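Local structure of aldehyde dehydrogenase (Bartonella henselae, 3I44) at residues A[264-276]-A[468-480]. The protein probably oxidises aldehydes to carboxylic acids with a nicotinamide cofactor, as a member of the aldehyde dehydrogenase family. The protein carries 1 engineered substitution. Numbering follows the deposited sequence.
Sequences LKRVCLELGGKGA and FGGVKFSGRAREG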
loop_
_atom_site.group_PDB
_atom_site.type_symbol
_atom_site.label_atom_id
_atom_site.label_comp_id
_atom_site.label_asym_id
_atom_site.label_seq_id
_atom_site.Cartn_x
_atom_site.Cartn_y
_atom_site.Cartn_z
ATOM N N LEU A 264 -7.979 -7.707 -2.752
ATOM C CA LEU A 264 -7.578 -6.320 -2.514
ATOM C C LEU A 264 -7.231 -6.034 -1.040
ATOM O O LEU A 264 -7.641 -5.020 -0.479
ATOM C CB LEU A 264 -8.682 -5.390 -2.990
ATOM C CG LEU A 264 -8.918 -5.472 -4.504
ATOM C CD1 LEU A 264 -10.273 -4.872 -4.909
ATOM C CD2 LEU A 264 -7.742 -4.811 -5.253
ATOM N N LYS A 265 -6.510 -6.970 -0.423
ATOM C CA LYS A 265 -6.004 -6.796 0.947
ATOM C C LYS A 265 -4.967 -5.695 0.979
ATOM O O LYS A 265 -4.274 -5.437 -0.001
ATOM C CB LYS A 265 -5.334 -8.078 1.452
ATOM C CG LYS A 265 -6.224 -9.255 1.621
ATOM C CD LYS A 265 -5.387 -10.432 2.069
ATOM C CE LYS A 265 -6.204 -11.654 2.400
ATOM N NZ LYS A 265 -7.048 -12.051 1.335
ATOM N N ARG A 266 -4.855 -5.030 2.108
ATOM C CA ARG A 266 -3.631 -4.289 2.370
ATOM C C ARG A 266 -2.483 -5.295 2.560
ATOM O O ARG A 266 -2.592 -6.273 3.314
ATOM C CB ARG A 266 -3.787 -3.390 3.605
ATOM C CG ARG A 266 -2.455 -2.743 4.034
ATOM C CD ARG A 266 -2.675 -1.826 5.201
ATOM N NE ARG A 266 -3.347 -0.587 4.818
ATOM C CZ ARG A 266 -3.929 0.238 5.685
ATOM N NH1 ARG A 266 -3.972 -0.068 6.985
ATOM N NH2 ARG A 266 -4.505 1.341 5.253
ATOM N N VAL A 267 -1.375 -5.052 1.876
ATOM C CA VAL A 267 -0.230 -5.911 1.989
ATOM C C VAL A 267 0.962 -5.093 2.464
ATOM O O VAL A 267 1.386 -4.147 1.788
ATOM C CB VAL A 267 0.077 -6.594 0.625
ATOM C CG1 VAL A 267 1.352 -7.442 0.735
ATOM C CG2 VAL A 267 -1.147 -7.437 0.162
ATOM N N CYS A 268 1.484 -5.429 3.643
ATOM C CA CYS A 268 2.665 -4.742 4.183
ATOM C C CYS A 268 3.876 -5.704 4.208
ATOM O O CYS A 268 3.836 -6.744 4.842
ATOM C CB CYS A 268 2.358 -4.179 5.587
ATOM S SG CYS A 268 1.105 -2.898 5.495
ATOM N N LEU A 269 4.922 -5.362 3.468
ATOM C CA LEU A 269 6.067 -6.263 3.260
ATOM C C LEU A 269 7.383 -5.707 3.850
ATOM O O LEU A 269 7.773 -4.550 3.541
ATOM C CB LEU A 269 6.277 -6.456 1.745
ATOM C CG LEU A 269 5.123 -7.058 0.946
ATOM C CD1 LEU A 269 5.436 -7.175 -0.555
ATOM C CD2 LEU A 269 4.700 -8.449 1.517
ATOM N N GLU A 270 8.066 -6.551 4.630
ATOM C CA GLU A 270 9.434 -6.299 5.103
ATOM C C GLU A 270 10.322 -7.398 4.484
ATOM O O GLU A 270 10.225 -8.582 4.880
ATOM C CB GLU A 270 9.489 -6.401 6.625
ATOM C CG GLU A 270 8.754 -5.290 7.400
ATOM C CD GLU A 270 9.579 -4.018 7.554
ATOM O OE1 GLU A 270 10.791 -4.054 7.209
ATOM O OE2 GLU A 270 9.016 -2.987 8.024
ATOM N N LEU A 271 11.110 -7.018 3.490
ATOM C CA LEU A 271 11.839 -7.998 2.667
ATOM C C LEU A 271 13.373 -7.879 2.841
ATOM O O LEU A 271 13.862 -7.316 3.824
ATOM C CB LEU A 271 11.419 -7.864 1.193
ATOM C CG LEU A 271 9.895 -7.879 0.993
ATOM C CD1 LEU A 271 9.434 -7.677 -0.466
ATOM C CD2 LEU A 271 9.267 -9.120 1.579
ATOM N N GLY A 272 14.137 -8.392 1.887
ATOM C CA GLY A 272 15.580 -8.438 2.051
ATOM C C GLY A 272 16.287 -7.143 1.702
ATOM O O GLY A 272 15.666 -6.132 1.369
ATOM N N GLY A 273 17.609 -7.186 1.811
ATOM C CA GLY A 273 18.430 -6.032 1.510
ATOM C C GLY A 273 19.814 -6.388 1.042
ATOM O O GLY A 273 20.279 -7.537 1.181
ATOM N N LYS A 274 20.477 -5.395 0.477
ATOM C CA LYS A 274 21.886 -5.521 0.118
ATOM C C LYS A 274 22.586 -4.183 0.403
ATOM O O LYS A 274 23.122 -3.515 -0.478
ATOM C CB LYS A 274 22.081 -5.991 -1.324
ATOM C CG LYS A 274 23.535 -6.390 -1.652
ATOM C CD LYS A 274 23.861 -7.857 -1.292
ATOM C CE LYS A 274 25.387 -8.126 -1.256
ATOM N NZ LYS A 274 25.719 -9.484 -0.764
ATOM N N GLY A 275 22.588 -3.852 1.686
ATOM C CA GLY A 275 23.047 -2.575 2.171
ATOM C C GLY A 275 24.439 -2.205 1.750
ATOM O O GLY A 275 25.365 -3.015 1.843
ATOM N N ALA A 276 24.578 -0.982 1.257
ATOM C CA ALA A 276 25.879 -0.388 1.043
ATOM C C ALA A 276 26.321 0.389 2.305
ATOM O O ALA A 276 25.501 1.039 2.966
ATOM C CB ALA A 276 25.826 0.510 -0.121
ATOM N N PHE A 468 10.795 1.114 10.930
ATOM C CA PHE A 468 11.715 0.257 10.248
ATOM C C PHE A 468 11.074 -0.228 8.941
ATOM O O PHE A 468 9.999 -0.848 8.953
ATOM C CB PHE A 468 12.075 -0.950 11.126
ATOM C CG PHE A 468 13.187 -1.806 10.549
ATOM C CD1 PHE A 468 14.493 -1.680 11.021
ATOM C CD2 PHE A 468 12.932 -2.714 9.530
ATOM C CE1 PHE A 468 15.520 -2.459 10.487
ATOM C CE2 PHE A 468 13.951 -3.493 8.993
ATOM C CZ PHE A 468 15.234 -3.372 9.465
ATOM N N GLY A 469 11.752 0.032 7.822
ATOM C CA GLY A 469 11.291 -0.441 6.551
ATOM C C GLY A 469 12.023 0.152 5.401
ATOM O O GLY A 469 12.794 1.104 5.578
ATOM N N GLY A 470 11.764 -0.395 4.213
ATOM C CA GLY A 470 12.563 -0.067 3.019
ATOM C C GLY A 470 11.776 0.580 1.900
ATOM O O GLY A 470 10.689 1.142 2.124
ATOM N N VAL A 471 12.380 0.548 0.707
ATOM C CA VAL A 471 11.750 0.913 -0.568
ATOM C C VAL A 471 12.076 -0.217 -1.577
ATOM O O VAL A 471 12.905 -1.108 -1.295
ATOM C CB VAL A 471 12.256 2.292 -1.138
ATOM C CG1 VAL A 471 12.045 3.454 -0.126
ATOM C CG2 VAL A 471 13.696 2.198 -1.497
ATOM N N LYS A 472 11.436 -0.164 -2.735
ATOM C CA LYS A 472 11.641 -1.102 -3.875
ATOM C C LYS A 472 11.546 -2.568 -3.444
ATOM O O LYS A 472 10.585 -2.963 -2.782
ATOM C CB LYS A 472 12.961 -0.794 -4.573
ATOM C CG LYS A 472 12.988 0.533 -5.296
ATOM C CD LYS A 472 14.336 1.188 -5.304
ATOM C CE LYS A 472 15.266 0.584 -6.308
ATOM N NZ LYS A 472 14.733 0.737 -7.663
ATOM N N PHE A 473 12.533 -3.388 -3.791
ATOM C CA PHE A 473 12.485 -4.842 -3.500
ATOM C C PHE A 473 12.704 -5.187 -2.034
ATOM O O PHE A 473 12.559 -6.348 -1.630
ATOM C CB PHE A 473 13.513 -5.625 -4.349
ATOM C CG PHE A 473 13.052 -5.920 -5.771
ATOM C CD1 PHE A 473 12.084 -5.162 -6.387
ATOM C CD2 PHE A 473 13.589 -7.016 -6.483
ATOM C CE1 PHE A 473 11.635 -5.495 -7.724
ATOM C CE2 PHE A 473 13.150 -7.340 -7.786
ATOM C CZ PHE A 473 12.183 -6.580 -8.401
ATOM N N SER A 474 13.040 -4.196 -1.226
ATOM C CA SER A 474 13.056 -4.437 0.217
ATOM C C SER A 474 11.660 -4.342 0.865
ATOM O O SER A 474 11.528 -4.553 2.065
ATOM C CB SER A 474 14.016 -3.457 0.911
ATOM O OG SER A 474 15.360 -3.609 0.427
ATOM N N GLY A 475 10.640 -4.000 0.076
ATOM C CA GLY A 475 9.273 -3.794 0.607
ATOM C C GLY A 475 9.115 -2.340 1.020
ATOM O O GLY A 475 10.087 -1.573 0.989
ATOM N N ARG A 476 7.905 -1.955 1.402
ATOM C CA ARG A 476 7.619 -0.574 1.782
ATOM C C ARG A 476 6.864 -0.484 3.106
ATOM O O ARG A 476 6.382 0.587 3.473
ATOM C CB ARG A 476 6.837 0.136 0.674
ATOM C CG ARG A 476 7.746 0.625 -0.440
ATOM C CD ARG A 476 7.020 1.414 -1.493
ATOM N NE ARG A 476 7.976 2.144 -2.316
ATOM C CZ ARG A 476 8.531 1.719 -3.454
ATOM N NH1 ARG A 476 8.240 0.538 -3.973
ATOM N NH2 ARG A 476 9.378 2.507 -4.084
ATOM N N ALA A 477 6.775 -1.587 3.809
ATOM C CA ALA A 477 6.240 -1.599 5.173
ATOM C C ALA A 477 6.929 -0.537 6.051
ATOM O O ALA A 477 8.082 -0.185 5.840
ATOM C CB ALA A 477 6.439 -2.936 5.751
ATOM N N ARG A 478 6.203 -0.043 7.032
ATOM C CA ARG A 478 6.714 0.962 7.973
ATOM C C ARG A 478 6.314 0.470 9.366
ATOM O O ARG A 478 5.229 0.790 9.872
ATOM C CB ARG A 478 6.132 2.320 7.620
ATOM C CG ARG A 478 6.671 2.896 6.299
ATOM C CD ARG A 478 8.087 3.457 6.461
ATOM N NE ARG A 478 8.783 3.951 5.259
ATOM C CZ ARG A 478 9.371 3.185 4.329
ATOM N NH1 ARG A 478 9.270 1.850 4.364
ATOM N NH2 ARG A 478 10.048 3.752 3.354
ATOM N N GLU A 479 7.159 -0.401 9.925
ATOM C CA GLU A 479 6.867 -1.066 11.184
ATOM C C GLU A 479 7.409 -0.244 12.350
ATOM O O GLU A 479 8.379 0.463 12.197
ATOM C CB GLU A 479 7.436 -2.484 11.184
ATOM C CG GLU A 479 6.753 -3.418 10.163
ATOM C CD GLU A 479 6.883 -4.902 10.470
ATOM O OE1 GLU A 479 5.867 -5.639 10.349
ATOM O OE2 GLU A 479 7.965 -5.345 10.898
ATOM N N GLY A 480 6.785 -0.345 13.515
ATOM C CA GLY A 480 7.312 0.298 14.700
ATOM C C GLY A 480 6.670 1.645 15.009
ATOM O O GLY A 480 6.285 2.407 14.103
HETATM O O HOH W 1 10.180 -2.760 4.286
HETATM O O HOH W 2 4.976 -3.199 1.555
#
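Leu269 and Leu271 join their backbones to the 468-480 loop where strand 266-270, at the edge of the sheet of the probable cofactor-binding domain, ends within the family's LELGGK motif (269-274). Ala477 N donates to Leu269 O (3.1 Å) and Leu271 N to Ser474 O (2.9 Å), both donors standing above the carbonyl plane. Ser474 OG reaches Gly272 O at 2.7 Å, within the plane of that carbonyl. Between these bonds Gly475 lays its CA against Leu269 O in a CA-H...O contact.

Glu270, which by its place in the motif probably corresponds to the family's general-base glutamate, starts away from the loop, but a bend at chi2 (-83°) folds its carboxylate back. OE1 meets the edge of the Phe468 ring in plane, 3.4 Å from CD2, while OE2 comes within 2.5 Å of Phe468 O and also touches CB of Ala477 and CG of Glu479. The Glu479 carboxylate is held by a salt bridge to Lys181.

Water 2 accepts from Leu269 N and Arg476 N; the Arg476 guanidinium pairs with Glu242 and Asp490 of the second subunit. Within the loop Arg478 ties Gly470 to Ala477: NH1 and NH2 both donate to Gly470 O, and NH1 also to Ala477 O at 2.8 Å.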